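Long-range contacts in putative amidohydrolase/peptidase (PDB 4WJB), which probably hydrolyses carbon-nitrogen bonds other than peptide bonds, as a zinc-dependent member of the peptidase M20 family: residues R257-V262 / A275-I280; A314-L319 / I332-T337. One frame throughout, in Å; residues are numbered along the deposited sequence.

Interaction 1 (R257-V262 / A275-I280); sequences RMISFV and ATVGMI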
loop_
_atom_site.group_PDB
_atom_site.type_symbol
_atom_site.label_atom_id
_atom_site.label_comp_id
_atom_site.label_asym_id
_atom_site.label_seq_id
_atom_site.Cartn_x
_atom_site.Cartn_y
_atom_site.Cartn_z
ATOM N N ARG A 257 -2.564 -3.756 12.333
ATOM C CA ARG A 257 -2.458 -3.654 13.781
ATOM C C ARG A 257 -1.492 -2.541 14.190
ATOM O O ARG A 257 -1.767 -1.791 15.124
ATOM C CB ARG A 257 -2.002 -4.986 14.383
ATOM C CG ARG A 257 -2.980 -6.127 14.197
ATOM C CD ARG A 257 -2.395 -7.433 14.731
ATOM N NE ARG A 257 -3.251 -8.582 14.443
ATOM C CZ ARG A 257 -4.069 -9.146 15.325
ATOM N NH1 ARG A 257 -4.146 -8.671 16.563
ATOM N NH2 ARG A 257 -4.810 -10.191 14.973
ATOM N N MET A 258 -0.365 -2.439 13.491
ATOM C CA MET A 258 0.647 -1.438 13.820
ATOM C C MET A 258 0.197 -0.028 13.437
ATOM O O MET A 258 0.480 0.936 14.149
ATOM C CB MET A 258 1.975 -1.763 13.130
ATOM C CG MET A 258 2.646 -3.029 13.626
ATOM S SD MET A 258 2.872 -3.052 15.412
ATOM C CE MET A 258 3.882 -1.593 15.655
ATOM N N ILE A 259 -0.489 0.083 12.304
ATOM C CA ILE A 259 -1.008 1.363 11.831
ATOM C C ILE A 259 -2.002 1.931 12.840
ATOM O O ILE A 259 -1.955 3.118 13.183
ATOM C CB ILE A 259 -1.677 1.213 10.444
ATOM C CG1 ILE A 259 -0.627 0.865 9.389
ATOM C CG2 ILE A 259 -2.409 2.487 10.046
ATOM C CD1 ILE A 259 -1.206 0.497 8.037
ATOM N N SER A 260 -2.886 1.070 13.331
ATOM C CA SER A 260 -3.865 1.458 14.339
ATOM C C SER A 260 -3.182 1.856 15.638
ATOM O O SER A 260 -3.619 2.793 16.320
ATOM C CB SER A 260 -4.853 0.316 14.600
ATOM O OG SER A 260 -5.596 0.009 13.434
ATOM N N PHE A 261 -2.108 1.145 15.980
ATOM C CA PHE A 261 -1.395 1.433 17.220
ATOM C C PHE A 261 -0.642 2.754 17.131
ATOM O O PHE A 261 -0.546 3.485 18.117
ATOM C CB PHE A 261 -0.425 0.307 17.578
ATOM C CG PHE A 261 0.219 0.482 18.922
ATOM C CD1 PHE A 261 -0.524 0.339 20.074
ATOM C CD2 PHE A 261 1.560 0.807 19.031
ATOM C CE1 PHE A 261 0.059 0.511 21.321
ATOM C CE2 PHE A 261 2.148 0.976 20.273
ATOM C CZ PHE A 261 1.398 0.834 21.418
ATOM N N VAL A 262 -0.102 3.050 15.952
ATOM C CA VAL A 262 0.602 4.308 15.739
ATOM C C VAL A 262 -0.351 5.469 16.007
ATOM O O VAL A 262 0.015 6.430 16.681
ATOM C CB VAL A 262 1.189 4.414 14.312
ATOM C CG1 VAL A 262 1.612 5.852 14.005
ATOM C CG2 VAL A 262 2.378 3.474 14.161
ATOM N N ALA A 275 1.918 11.279 15.038
ATOM C CA ALA A 275 2.271 9.888 14.767
ATOM C C ALA A 275 1.587 9.449 13.492
ATOM O O ALA A 275 0.366 9.514 13.394
ATOM C CB ALA A 275 1.881 8.997 15.925
ATOM N N THR A 276 2.373 9.013 12.514
ATOM C CA THR A 276 1.843 8.818 11.168
ATOM C C THR A 276 2.462 7.642 10.415
ATOM O O THR A 276 3.680 7.462 10.405
ATOM C CB THR A 276 2.049 10.092 10.313
ATOM O OG1 THR A 276 1.677 11.248 11.071
ATOM C CG2 THR A 276 1.222 10.035 9.038
ATOM N N VAL A 277 1.611 6.845 9.780
ATOM C CA VAL A 277 2.065 5.884 8.784
ATOM C C VAL A 277 1.618 6.434 7.435
ATOM O O VAL A 277 0.434 6.417 7.113
ATOM C CB VAL A 277 1.501 4.470 9.032
ATOM C CG1 VAL A 277 1.906 3.519 7.905
ATOM C CG2 VAL A 277 1.988 3.937 10.372
ATOM N N GLY A 278 2.560 6.968 6.664
ATOM C CA GLY A 278 2.209 7.664 5.438
ATOM C C GLY A 278 2.399 6.829 4.187
ATOM O O GLY A 278 1.865 7.154 3.123
ATOM N N MET A 279 3.161 5.748 4.317
ATOM C CA MET A 279 3.502 4.912 3.172
ATOM C C MET A 279 3.374 3.430 3.502
ATOM O O MET A 279 3.836 2.979 4.546
ATOM C CB MET A 279 4.923 5.228 2.688
ATOM C CG MET A 279 5.401 4.386 1.509
ATOM S SD MET A 279 7.066 4.863 0.971
ATOM C CE MET A 279 7.247 3.850 -0.498
ATOM N N ILE A 280 2.734 2.680 2.613
ATOM C CA ILE A 280 2.629 1.237 2.788
ATOM C C ILE A 280 2.789 0.526 1.447
ATOM O O ILE A 280 2.331 1.010 0.408
ATOM C CB ILE A 280 1.283 0.829 3.457
ATOM C CG1 ILE A 280 1.228 -0.686 3.700
ATOM C CG2 ILE A 280 0.098 1.282 2.627
ATOM C CD1 ILE A 280 0.017 -1.132 4.485
#
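V262 and V277 meet through their CG2 methyls, 3.8 Å apart, the two side chains crossing at about a right angle. V262 divides its branches. CG1 lies anti to the backbone N (chi1 166°) and packs on the strand backbone, with V262 CG1 3.6 Å from T276 N, and on A275 CB. CG2 turns to V277. V277 divides its own branches the same way, and V277 CG1 reaches I259 CG1 at 4.0 Å. I259 extends past V277, and I259 CD1 meets I280 CD1 at 4.1 Å. No hydrogen bond crosses between the segments, and every touching residue is buried. The contact lays helix 251-268 against strand 274-283 in the dimerisation domain of the M20 fold, where helices pack on one face of an antiparallel sheet. The strand is broken from V277 to M279, so V277 meets the helix from this irregular part. Backbone hydrogen bonds pair T276 with E299 and M279 with T297, tying the segment to strand 289-302. The CB of T276 points away from the helix, and its OG1 is hydrogen-bonded to R248 of the second subunit. The same subunit packs A256 on I259, and its N285 OD1 takes a hydrogen bond from I280 N.

Interaction 2 (A314-L319 / I332-T337); sequences ALRAEL and IEQIFT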
loop_
_atom_site.group_PDB
_atom_site.type_symbol
_atom_site.label_atom_id
_atom_site.label_comp_id
_atom_site.label_asym_id
_atom_site.label_seq_id
_atom_site.Cartn_x
_atom_site.Cartn_y
_atom_site.Cartn_z
ATOM N N ALA A 314 7.740 2.483 22.825
ATOM C CA ALA A 314 6.393 1.925 22.720
ATOM C C ALA A 314 6.180 1.228 21.378
ATOM O O ALA A 314 5.609 0.136 21.315
ATOM C CB ALA A 314 5.350 3.013 22.926
ATOM N N LEU A 315 6.646 1.867 20.309
ATOM C CA LEU A 315 6.542 1.311 18.967
ATOM C C LEU A 315 7.300 -0.010 18.855
ATOM O O LEU A 315 6.773 -0.992 18.332
ATOM C CB LEU A 315 7.071 2.304 17.933
ATOM C CG LEU A 315 7.160 1.821 16.482
ATOM C CD1 LEU A 315 5.784 1.539 15.905
ATOM C CD2 LEU A 315 7.900 2.842 15.626
ATOM N N ARG A 316 8.534 -0.021 19.350
ATOM C CA ARG A 316 9.376 -1.209 19.290
ATOM C C ARG A 316 8.824 -2.343 20.150
ATOM O O ARG A 316 8.926 -3.513 19.783
ATOM C CB ARG A 316 10.806 -0.870 19.720
ATOM C CG ARG A 316 11.538 0.036 18.740
ATOM C CD ARG A 316 12.916 0.445 19.256
ATOM N NE ARG A 316 13.624 1.283 18.291
ATOM C CZ ARG A 316 14.409 0.804 17.331
ATOM N NH1 ARG A 316 14.588 -0.503 17.212
ATOM N NH2 ARG A 316 15.016 1.630 16.488
ATOM N N ALA A 317 8.236 -1.994 21.291
ATOM C CA ALA A 317 7.665 -2.995 22.185
ATOM C C ALA A 317 6.438 -3.649 21.559
ATOM O O ALA A 317 6.289 -4.871 21.595
ATOM C CB ALA A 317 7.307 -2.372 23.526
ATOM N N GLU A 318 5.565 -2.834 20.979
ATOM C CA GLU A 318 4.339 -3.350 20.390
ATOM C C GLU A 318 4.633 -4.137 19.119
ATOM O O GLU A 318 3.973 -5.137 18.841
ATOM C CB GLU A 318 3.355 -2.219 20.096
ATOM C CG GLU A 318 2.014 -2.681 19.519
ATOM C CD GLU A 318 1.175 -3.484 20.504
ATOM O OE1 GLU A 318 1.562 -3.613 21.686
ATOM O OE2 GLU A 318 0.111 -3.991 20.097
ATOM N N LEU A 319 5.627 -3.689 18.356
ATOM C CA LEU A 319 6.037 -4.412 17.158
ATOM C C LEU A 319 6.470 -5.831 17.522
ATOM O O LEU A 319 6.084 -6.797 16.860
ATOM C CB LEU A 319 7.166 -3.677 16.436
ATOM C CG LEU A 319 7.575 -4.285 15.093
ATOM C CD1 LEU A 319 6.407 -4.237 14.124
ATOM C CD2 LEU A 319 8.789 -3.576 14.512
ATOM N N ILE A 332 12.805 -3.540 11.868
ATOM C CA ILE A 332 12.576 -2.106 12.024
ATOM C C ILE A 332 13.892 -1.344 12.022
ATOM O O ILE A 332 14.869 -1.770 12.637
ATOM C CB ILE A 332 11.786 -1.786 13.320
ATOM C CG1 ILE A 332 11.520 -0.282 13.429
ATOM C CG2 ILE A 332 12.511 -2.318 14.557
ATOM C CD1 ILE A 332 10.601 0.101 14.577
ATOM N N GLU A 333 13.916 -0.224 11.308
ATOM C CA GLU A 333 15.105 0.612 11.242
ATOM C C GLU A 333 14.742 2.077 11.393
ATOM O O GLU A 333 13.924 2.607 10.642
ATOM C CB GLU A 333 15.854 0.399 9.925
ATOM N N GLN A 334 15.350 2.728 12.375
ATOM C CA GLN A 334 15.227 4.170 12.496
ATOM C C GLN A 334 16.173 4.806 11.486
ATOM O O GLN A 334 17.390 4.703 11.620
ATOM C CB GLN A 334 15.544 4.625 13.920
ATOM C CG GLN A 334 15.307 6.103 14.173
ATOM C CD GLN A 334 15.561 6.486 15.616
ATOM O OE1 GLN A 334 16.080 7.564 15.902
ATOM N NE2 GLN A 334 15.190 5.605 16.538
ATOM N N ILE A 335 15.613 5.449 10.467
ATOM C CA ILE A 335 16.420 5.943 9.355
ATOM C C ILE A 335 16.668 7.448 9.415
ATOM O O ILE A 335 17.460 7.982 8.638
ATOM C CB ILE A 335 15.761 5.611 8.007
ATOM C CG1 ILE A 335 14.427 6.352 7.881
ATOM C CG2 ILE A 335 15.573 4.096 7.866
ATOM C CD1 ILE A 335 13.845 6.341 6.486
ATOM N N PHE A 336 15.987 8.130 10.328
ATOM C CA PHE A 336 16.194 9.563 10.511
ATOM C C PHE A 336 15.899 9.976 11.944
ATOM O O PHE A 336 14.902 9.552 12.534
ATOM C CB PHE A 336 15.327 10.375 9.541
ATOM C CG PHE A 336 15.516 11.865 9.656
ATOM C CD1 PHE A 336 16.736 12.448 9.352
ATOM C CD2 PHE A 336 14.469 12.683 10.052
ATOM C CE1 PHE A 336 16.914 13.815 9.452
ATOM C CE2 PHE A 336 14.642 14.056 10.153
ATOM C CZ PHE A 336 15.868 14.621 9.853
ATOM N N THR A 337 16.787 10.803 12.490
ATOM C CA THR A 337 16.653 11.343 13.833
ATOM C C THR A 337 16.908 12.846 13.803
ATOM O O THR A 337 17.899 13.298 13.229
ATOM C CB THR A 337 17.640 10.685 14.814
ATOM O OG1 THR A 337 17.499 9.262 14.758
ATOM C CG2 THR A 337 17.380 11.165 16.230
HETATM O O HOH W 1 17.204 1.299 14.264
#
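This is a helix-on-strand contact in the dimerisation (lid) domain of the M20 fold, apolar at its centre and polar at one end, where R316 meets Q334. Helix 314-319 runs nearly antiparallel to strand 332-337, at 163°, with the short axes 10.9 Å apart. I332 is the hub. I332 CB lies 3.7 Å from L319 CD2, and CG2 rests against the same methyl. Its CG1 arm is anti to the backbone N (chi1 -178°) and carries I332 CD1 to within 4.0 Å of L315 CD2. The third neighbour is R316, which runs extended from CG to NE and brings R316 NH1 to 3.8 Å from I332 CG2. Q334 NE2 lies at the guanidinium edge, in its plane, 4.0 Å from R316 NH2, and the two flat groups are turned 49° apart. Both nitrogens are donors, so neither can accept from the other. A water joins the segments instead, accepting from R316 NH2 at 3.1 Å and from Q334 N at 3.0 Å. D312 takes a salt bridge at R316 NE, on the same guanidinium edge as NH2. Strand 217-234 pairs with this strand, setting V231 against I332, and at a classic beta bulge both I335 and F336 face W228. On the helix side, L315 and L319 touch M258 of helix 251-268, and L315 reaches V298 of strand 289-302.

Interactions 1 and 2 follow one another along the chain, and their centres lie 12 Å apart. Each sets one helix of the lobe on a strand of the antiparallel sheet, and the two helices pack against each other. M258 CE touches L315 CD1 at 3.7 Å, and F261 CE2 lies 3.4 Å from E318 CB. The residues of 257-262 that face the other helix are thus different from those that face 275-280. Interaction 1 borders the second subunit closely. Near interaction 2 that subunit reaches only I335 of the strand, through its R287, and I335 takes no part in the contact with the helix. Both contacts lie away from the zinc site of H96, D107 and H203.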